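Aminotransferase, class I (Staphylococcus aureus, PDB 2O1B) probably catalyses the reversible transfer of an amino group between aspartate and 2-oxoglutarate, using pyridoxal-5'-phosphate as cofactor. Local coordinates at residues A[113-124]-A[275-286]. Sequence-based numbering, arbitrary orientation.
Sequences CILYGTKNGLVA and LKKYQTHTNAGM. With PLP (pyridoxal-5'-phosphate), chain B.
Gln279, on helix 269-282, reaches across to the edge strand 112-115 of the seven-stranded mixed sheet of this fold-type I, PLP-dependent aminotransferase. Its NE2 donates to Ile114 O over 2.8 Å; the N-H...O angle of 169° and an acceptor lying in the amide plane make this a straight bond. The side chain can span the gap because it runs extended beyond CG. The other end of the amide is held by solvent: OE1 accepts from water 1, which in turn accepts from Tyr116 N, and from water 2, so three bonds to NE2 and OE1 fix the amide's rotation.

Aromatic packing follows at the turn after the strand, where Tyr116 centres an inverse gamma turn. The amide of Asn283 stacks on one face of its ring, the planes 19° apart and ND2 3.4 Å above the ring plane, displaced toward the rim. Gly285 lies at the ring edge, its C 3.1 Å from Tyr116 OH.

Apolar contacts flank this core. Ala124 CB meets Tyr278 CE1 at 3.7 Å and also touches Leu275 CD2, joining helices 118-124 and 275-282, whose axes approach to 11.1 Å. Cys113 SG rests against Leu275 CB and Lys276 CG, while the Lys276 ammonium turns to Glu109 O.

The PLP phosphate sits at the start of helix 118-129, where Thr118 N and Lys119 N donate to O3P and O2P. The contact thus links this phosphate-binding turn to helix 269-282, at whose C-terminal end Thr280 O, and just beyond it Asn283 O, accept hydrogen bonds from Lys119 NZ of the second subunit. Selenomethionine Met286, bent at chi3 (-67°), crosses Ile114 at about a right angle, and its CE presses on Ile114 CG2 at a tight 3.4 Å.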
ATOM      1  N   CYS A 113       2.828 -12.369  -7.855  1.00 26.94           N
ATOM      2  CA  CYS A 113       3.061 -11.251  -6.926  1.00 26.64           C
ATOM      3  C   CYS A 113       1.746 -10.872  -6.275  1.00 26.60           C
ATOM      4  O   CYS A 113       0.791 -10.488  -6.964  1.00 26.39           O
ATOM      5  CB  CYS A 113       3.640 -10.029  -7.655  1.00 26.04           C
ATOM      6  SG  CYS A 113       3.981  -8.593  -6.583  1.00 28.56           S
ATOM      7  N   ILE A 114       1.690 -10.998  -4.956  1.00 26.37           N
ATOM      8  CA  ILE A 114       0.513 -10.626  -4.183  1.00 27.19           C
ATOM      9  C   ILE A 114       0.355  -9.108  -4.130  1.00 26.81           C
ATOM     10  O   ILE A 114       1.347  -8.393  -3.990  1.00 26.84           O
ATOM     11  CB  ILE A 114       0.621 -11.190  -2.755  1.00 27.16           C
ATOM     12  CG1 ILE A 114       0.368 -12.696  -2.779  1.00 28.62           C
ATOM     13  CG2 ILE A 114      -0.407 -10.580  -1.852  1.00 28.88           C
ATOM     14  CD1 ILE A 114       1.594 -13.530  -2.659  1.00 32.62           C
ATOM     15  N   LEU A 115      -0.888  -8.626  -4.248  1.00 26.65           N
ATOM     16  CA  LEU A 115      -1.176  -7.182  -4.280  1.00 26.12           C
ATOM     17  C   LEU A 115      -2.054  -6.732  -3.118  1.00 25.89           C
ATOM     18  O   LEU A 115      -2.951  -7.454  -2.700  1.00 25.85           O
ATOM     19  CB  LEU A 115      -1.820  -6.767  -5.617  1.00 25.81           C
ATOM     20  CG  LEU A 115      -1.058  -7.070  -6.918  1.00 25.69           C
ATOM     21  CD1 LEU A 115      -1.884  -6.717  -8.149  1.00 23.83           C
ATOM     22  CD2 LEU A 115       0.291  -6.366  -6.954  1.00 24.59           C
ATOM     23  N   TYR A 116      -1.793  -5.524  -2.622  1.00 25.87           N
ATOM     24  CA  TYR A 116      -2.539  -4.937  -1.506  1.00 25.86           C
ATOM     25  C   TYR A 116      -3.782  -4.222  -2.052  1.00 25.89           C
ATOM     26  O   TYR A 116      -3.912  -2.994  -1.945  1.00 25.66           O
ATOM     27  CB  TYR A 116      -1.644  -3.951  -0.750  1.00 25.71           C
ATOM     28  CG  TYR A 116      -0.345  -4.560  -0.271  1.00 26.31           C
ATOM     29  CD1 TYR A 116      -0.244  -5.102   1.005  1.00 25.88           C
ATOM     30  CD2 TYR A 116       0.784  -4.599  -1.098  1.00 25.77           C
ATOM     31  CE1 TYR A 116       0.948  -5.669   1.456  1.00 25.81           C
ATOM     32  CE2 TYR A 116       1.982  -5.166  -0.659  1.00 26.72           C
ATOM     33  CZ  TYR A 116       2.054  -5.704   0.618  1.00 27.07           C
ATOM     34  OH  TYR A 116       3.228  -6.263   1.077  1.00 26.55           O
ATOM     35  N   GLY A 117      -4.681  -5.008  -2.641  1.00 26.05           N
ATOM     36  CA  GLY A 117      -5.742  -4.494  -3.501  1.00 26.48           C
ATOM     37  C   GLY A 117      -5.112  -4.216  -4.848  1.00 26.40           C
ATOM     38  O   GLY A 117      -3.991  -3.710  -4.906  1.00 26.89           O
ATOM     39  N   THR A 118      -5.823  -4.529  -5.931  1.00 26.25           N
ATOM     40  CA  THR A 118      -5.249  -4.414  -7.275  1.00 25.85           C
ATOM     41  C   THR A 118      -4.954  -2.986  -7.703  1.00 25.99           C
ATOM     42  O   THR A 118      -4.040  -2.766  -8.496  1.00 26.02           O
ATOM     43  CB  THR A 118      -6.094  -5.114  -8.378  1.00 25.55           C
ATOM     44  OG1 THR A 118      -7.381  -4.487  -8.525  1.00 25.81           O
ATOM     45  CG2 THR A 118      -6.260  -6.586  -8.058  1.00 25.89           C
ATOM     46  N   LYS A 119      -5.720  -2.022  -7.194  1.00 26.42           N
ATOM     47  CA  LYS A 119      -5.469  -0.617  -7.515  1.00 26.06           C
ATOM     48  C   LYS A 119      -3.995  -0.276  -7.258  1.00 26.25           C
ATOM     49  O   LYS A 119      -3.315   0.309  -8.109  1.00 25.79           O
ATOM     50  CB  LYS A 119      -6.405   0.306  -6.729  1.00 26.62           C
ATOM     51  CG  LYS A 119      -6.231   1.789  -7.073  1.00 25.03           C
ATOM     52  CD  LYS A 119      -7.037   2.687  -6.149  1.00 25.81           C
ATOM     53  CE  LYS A 119      -6.788   4.165  -6.487  1.00 24.28           C
ATOM     54  NZ  LYS A 119      -7.843   5.046  -5.903  1.00 25.34           N
ATOM     55  N   ASN A 120      -3.502  -0.679  -6.092  1.00 26.49           N
ATOM     56  CA  ASN A 120      -2.114  -0.436  -5.712  1.00 27.00           C
ATOM     57  C   ASN A 120      -1.106  -1.018  -6.707  1.00 27.02           C
ATOM     58  O   ASN A 120      -0.101  -0.361  -7.034  1.00 27.29           O
ATOM     59  CB  ASN A 120      -1.852  -0.987  -4.307  1.00 27.17           C
ATOM     60  CG  ASN A 120      -0.549  -0.494  -3.718  1.00 28.50           C
ATOM     61  OD1 ASN A 120      -0.398   0.696  -3.394  1.00 29.79           O
ATOM     62  ND2 ASN A 120       0.408  -1.404  -3.570  1.00 28.33           N
ATOM     63  N   GLY A 121      -1.363  -2.240  -7.179  1.00 26.13           N
ATOM     64  CA  GLY A 121      -0.471  -2.896  -8.140  1.00 26.31           C
ATOM     65  C   GLY A 121      -0.583  -2.335  -9.546  1.00 25.72           C
ATOM     66  O   GLY A 121       0.432  -2.124 -10.227  1.00 27.07           O
ATOM     67  N   LEU A 122      -1.817  -2.078  -9.981  1.00 25.19           N
ATOM     68  CA  LEU A 122      -2.069  -1.466 -11.284  1.00 24.67           C
ATOM     69  C   LEU A 122      -1.386  -0.123 -11.406  1.00 24.66           C
ATOM     70  O   LEU A 122      -0.775   0.159 -12.431  1.00 24.43           O
ATOM     71  CB  LEU A 122      -3.573  -1.316 -11.562  1.00 24.58           C
ATOM     72  CG  LEU A 122      -4.347  -2.617 -11.830  1.00 23.84           C
ATOM     73  CD1 LEU A 122      -5.823  -2.456 -11.500  1.00 24.06           C
ATOM     74  CD2 LEU A 122      -4.161  -3.092 -13.267  1.00 21.45           C
ATOM     75  N   VAL A 123      -1.486   0.715 -10.374  1.00 25.03           N
ATOM     76  CA  VAL A 123      -0.855   2.049 -10.465  1.00 24.87           C
ATOM     77  C   VAL A 123       0.679   1.983 -10.292  1.00 24.52           C
ATOM     78  O   VAL A 123       1.392   2.904 -10.688  1.00 24.90           O
ATOM     79  CB  VAL A 123      -1.534   3.149  -9.552  1.00 25.77           C
ATOM     80  CG1 VAL A 123      -3.060   3.201  -9.744  1.00 24.30           C
ATOM     81  CG2 VAL A 123      -1.215   2.943  -8.122  1.00 27.16           C
ATOM     82  N   ALA A 124       1.181   0.879  -9.734  1.00 24.01           N
ATOM     83  CA  ALA A 124       2.628   0.676  -9.540  1.00 23.38           C
ATOM     84  C   ALA A 124       3.371   0.250 -10.812  1.00 23.32           C
ATOM     85  O   ALA A 124       4.547   0.609 -10.997  1.00 23.52           O
ATOM     86  CB  ALA A 124       2.886  -0.318  -8.398  1.00 23.76           C
ATOM     87  N   LEU A 275       7.688  -5.777 -10.042  1.00 24.71           N
ATOM     88  CA  LEU A 275       6.658  -5.501  -9.040  1.00 24.96           C
ATOM     89  C   LEU A 275       7.067  -5.979  -7.653  1.00 24.78           C
ATOM     90  O   LEU A 275       6.955  -5.227  -6.690  1.00 25.01           O
ATOM     91  CB  LEU A 275       5.330  -6.136  -9.421  1.00 24.99           C
ATOM     92  CG  LEU A 275       4.387  -5.301 -10.266  1.00 25.90           C
ATOM     93  CD1 LEU A 275       3.249  -6.185 -10.777  1.00 26.14           C
ATOM     94  CD2 LEU A 275       3.855  -4.107  -9.460  1.00 25.31           C
ATOM     95  N   LYS A 276       7.535  -7.226  -7.563  1.00 24.86           N
ATOM     96  CA  LYS A 276       7.989  -7.803  -6.292  1.00 24.95           C
ATOM     97  C   LYS A 276       9.092  -6.933  -5.677  1.00 24.20           C
ATOM     98  O   LYS A 276       9.036  -6.600  -4.505  1.00 24.07           O
ATOM     99  CB  LYS A 276       8.481  -9.245  -6.480  1.00 25.15           C
ATOM    100  CG  LYS A 276       7.377 -10.256  -6.794  1.00 24.48           C
ATOM    101  CD  LYS A 276       7.927 -11.666  -6.904  1.00 25.56           C
ATOM    102  CE  LYS A 276       8.207 -12.254  -5.515  1.00 27.74           C
ATOM    103  NZ  LYS A 276       8.643 -13.678  -5.545  1.00 29.29           N
ATOM    104  N   LYS A 277      10.082  -6.542  -6.472  1.00 24.28           N
ATOM    105  CA  LYS A 277      11.121  -5.658  -5.954  1.00 24.26           C
ATOM    106  C   LYS A 277      10.541  -4.326  -5.443  1.00 24.36           C
ATOM    107  O   LYS A 277      10.916  -3.830  -4.376  1.00 23.90           O
ATOM    108  CB  LYS A 277      12.203  -5.393  -7.006  1.00 24.79           C
ATOM    109  CG  LYS A 277      13.417  -4.742  -6.400  1.00 24.93           C
ATOM    110  CD  LYS A 277      14.403  -4.269  -7.430  1.00 27.27           C
ATOM    111  CE  LYS A 277      15.321  -3.230  -6.817  1.00 25.53           C
ATOM    112  NZ  LYS A 277      15.809  -3.635  -5.468  1.00 25.50           N
ATOM    113  N   TYR A 278       9.624  -3.751  -6.206  1.00 24.35           N
ATOM    114  CA  TYR A 278       9.008  -2.490  -5.814  1.00 25.31           C
ATOM    115  C   TYR A 278       8.319  -2.628  -4.463  1.00 25.29           C
ATOM    116  O   TYR A 278       8.438  -1.748  -3.608  1.00 25.49           O
ATOM    117  CB  TYR A 278       7.987  -2.061  -6.862  1.00 25.40           C
ATOM    118  CG  TYR A 278       7.254  -0.780  -6.524  1.00 26.51           C
ATOM    119  CD1 TYR A 278       5.957  -0.807  -6.010  1.00 25.33           C
ATOM    120  CD2 TYR A 278       7.860   0.459  -6.715  1.00 24.78           C
ATOM    121  CE1 TYR A 278       5.280   0.372  -5.714  1.00 26.20           C
ATOM    122  CE2 TYR A 278       7.194   1.637  -6.408  1.00 25.75           C
ATOM    123  CZ  TYR A 278       5.908   1.588  -5.914  1.00 25.64           C
ATOM    124  OH  TYR A 278       5.254   2.762  -5.627  1.00 27.11           O
ATOM    125  N   GLN A 279       7.620  -3.742  -4.274  1.00 25.21           N
ATOM    126  CA  GLN A 279       6.882  -3.970  -3.039  1.00 25.66           C
ATOM    127  C   GLN A 279       7.764  -4.294  -1.817  1.00 24.62           C
ATOM    128  O   GLN A 279       7.313  -4.142  -0.686  1.00 24.60           O
ATOM    129  CB  GLN A 279       5.750  -4.988  -3.252  1.00 25.80           C
ATOM    130  CG  GLN A 279       4.705  -4.465  -4.259  1.00 27.41           C
ATOM    131  CD  GLN A 279       3.427  -5.278  -4.373  1.00 28.30           C
ATOM    132  OE1 GLN A 279       2.410  -4.762  -4.859  1.00 31.42           O
ATOM    133  NE2 GLN A 279       3.465  -6.553  -3.968  1.00 29.98           N
ATOM    134  N   THR A 280       9.013  -4.715  -2.026  1.00 23.97           N
ATOM    135  CA  THR A 280       9.935  -4.870  -0.879  1.00 23.76           C
ATOM    136  C   THR A 280      10.355  -3.488  -0.349  1.00 23.84           C
ATOM    137  O   THR A 280      10.711  -3.339   0.826  1.00 24.06           O
ATOM    138  CB  THR A 280      11.223  -5.657  -1.210  1.00 23.85           C
ATOM    139  OG1 THR A 280      12.070  -4.851  -2.030  1.00 22.15           O
ATOM    140  CG2 THR A 280      10.921  -6.970  -1.920  1.00 23.66           C
ATOM    141  N   HIS A 281      10.329  -2.489  -1.226  1.00 23.51           N
ATOM    142  CA  HIS A 281      10.674  -1.109  -0.845  1.00 23.67           C
ATOM    143  C   HIS A 281       9.529  -0.257  -0.297  1.00 23.73           C
ATOM    144  O   HIS A 281       9.769   0.675   0.473  1.00 23.76           O
ATOM    145  CB  HIS A 281      11.281  -0.364  -2.030  1.00 23.69           C
ATOM    146  CG  HIS A 281      12.478  -1.040  -2.612  1.00 25.15           C
ATOM    147  ND1 HIS A 281      12.573  -1.355  -3.952  1.00 26.37           N
ATOM    148  CD2 HIS A 281      13.628  -1.470  -2.038  1.00 24.02           C
ATOM    149  CE1 HIS A 281      13.738  -1.937  -4.178  1.00 25.15           C
ATOM    150  NE2 HIS A 281      14.393  -2.026  -3.034  1.00 24.77           N
ATOM    151  N   THR A 282       8.298  -0.555  -0.714  1.00 23.77           N
ATOM    152  CA  THR A 282       7.140   0.276  -0.367  1.00 24.16           C
ATOM    153  C   THR A 282       6.264  -0.423   0.669  1.00 24.42           C
ATOM    154  O   THR A 282       5.320   0.160   1.199  1.00 24.61           O
ATOM    155  CB  THR A 282       6.326   0.648  -1.615  1.00 23.93           C
ATOM    156  OG1 THR A 282       5.960  -0.540  -2.314  1.00 24.68           O
ATOM    157  CG2 THR A 282       7.173   1.527  -2.563  1.00 23.50           C
ATOM    158  N   ASN A 283       6.606  -1.665   0.976  1.00 24.42           N
ATOM    159  CA  ASN A 283       5.807  -2.476   1.894  1.00 25.42           C
ATOM    160  C   ASN A 283       6.650  -3.489   2.650  1.00 25.18           C
ATOM    161  O   ASN A 283       7.822  -3.684   2.329  1.00 24.64           O
ATOM    162  CB  ASN A 283       4.661  -3.171   1.142  1.00 25.81           C
ATOM    163  CG  ASN A 283       3.381  -2.381   1.190  1.00 28.43           C
ATOM    164  OD1 ASN A 283       2.792  -2.191   2.268  1.00 32.93           O
ATOM    165  ND2 ASN A 283       2.925  -1.922   0.028  1.00 30.00           N
ATOM    166  N   ALA A 284       6.035  -4.124   3.647  1.00 24.88           N
ATOM    167  CA  ALA A 284       6.704  -5.083   4.514  1.00 24.92           C
ATOM    168  C   ALA A 284       5.890  -6.371   4.637  1.00 25.31           C
ATOM    169  O   ALA A 284       5.887  -7.017   5.688  1.00 25.19           O
ATOM    170  CB  ALA A 284       6.937  -4.465   5.900  1.00 25.16           C
ATOM    171  N   GLY A 285       5.205  -6.744   3.557  1.00 25.25           N
ATOM    172  CA  GLY A 285       4.413  -7.970   3.551  1.00 26.28           C
ATOM    173  C   GLY A 285       2.944  -7.722   3.836  1.00 26.53           C
ATOM    174  O   GLY A 285       2.573  -6.667   4.366  1.00 27.34           O
HETATM  175  N   MSE A 286       2.107  -8.697   3.477  1.00 26.10           N
HETATM  176  CA  MSE A 286       0.676  -8.628   3.733  1.00 25.24           C
HETATM  177  C   MSE A 286       0.318  -9.278   5.072  1.00 25.10           C
HETATM  178  O   MSE A 286       0.852 -10.330   5.430  1.00 24.54           O
HETATM  179  CB  MSE A 286      -0.114  -9.294   2.599  1.00 25.21           C
HETATM  180  CG  MSE A 286      -1.614  -9.339   2.843  1.00 23.21           C
HETATM  181 SE   MSE A 286      -2.631  -9.990   1.315  0.70 26.11          SE
HETATM  182  CE  MSE A 286      -2.264  -8.476   0.133  1.00 20.38           C
TER
HETATM  183  N1  PLP B 400      -9.714  -2.286 -12.110  1.00 16.80           N
HETATM  184  C2  PLP B 400     -11.053  -2.255 -12.454  1.00 18.21           C
HETATM  185  C2A PLP B 400     -11.443  -2.341 -13.904  1.00 17.70           C
HETATM  186  C3  PLP B 400     -12.005  -2.180 -11.435  1.00 17.69           C
HETATM  187  O3  PLP B 400     -13.339  -2.151 -11.722  1.00 20.28           O
HETATM  188  C4  PLP B 400     -11.600  -2.128 -10.094  1.00 18.49           C
HETATM  189  C4A PLP B 400     -12.578  -2.598  -9.058  1.00 17.73           C
HETATM  190  C5  PLP B 400     -10.242  -2.143  -9.764  1.00 18.05           C
HETATM  191  C6  PLP B 400      -9.298  -2.220 -10.789  1.00 18.26           C
HETATM  192  C5A PLP B 400      -9.772  -2.058  -8.318  1.00 19.43           C
HETATM  193  O4P PLP B 400      -9.976  -3.264  -7.606  1.00 21.63           O
HETATM  194  P   PLP B 400      -9.391  -3.450  -6.111  1.00 20.36           P
HETATM  195  O1P PLP B 400     -10.541  -3.406  -5.118  1.00 18.00           O
HETATM  196  O2P PLP B 400      -8.420  -2.325  -5.867  1.00 18.93           O
HETATM  197  O3P PLP B 400      -8.719  -4.792  -6.061  1.00 19.72           O
HETATM  198  O   HOH W   1       0.015  -3.844  -4.334  1.00 19.51           O
HETATM  199  O   HOH W   2       2.416  -2.001  -5.467  1.00 32.06           O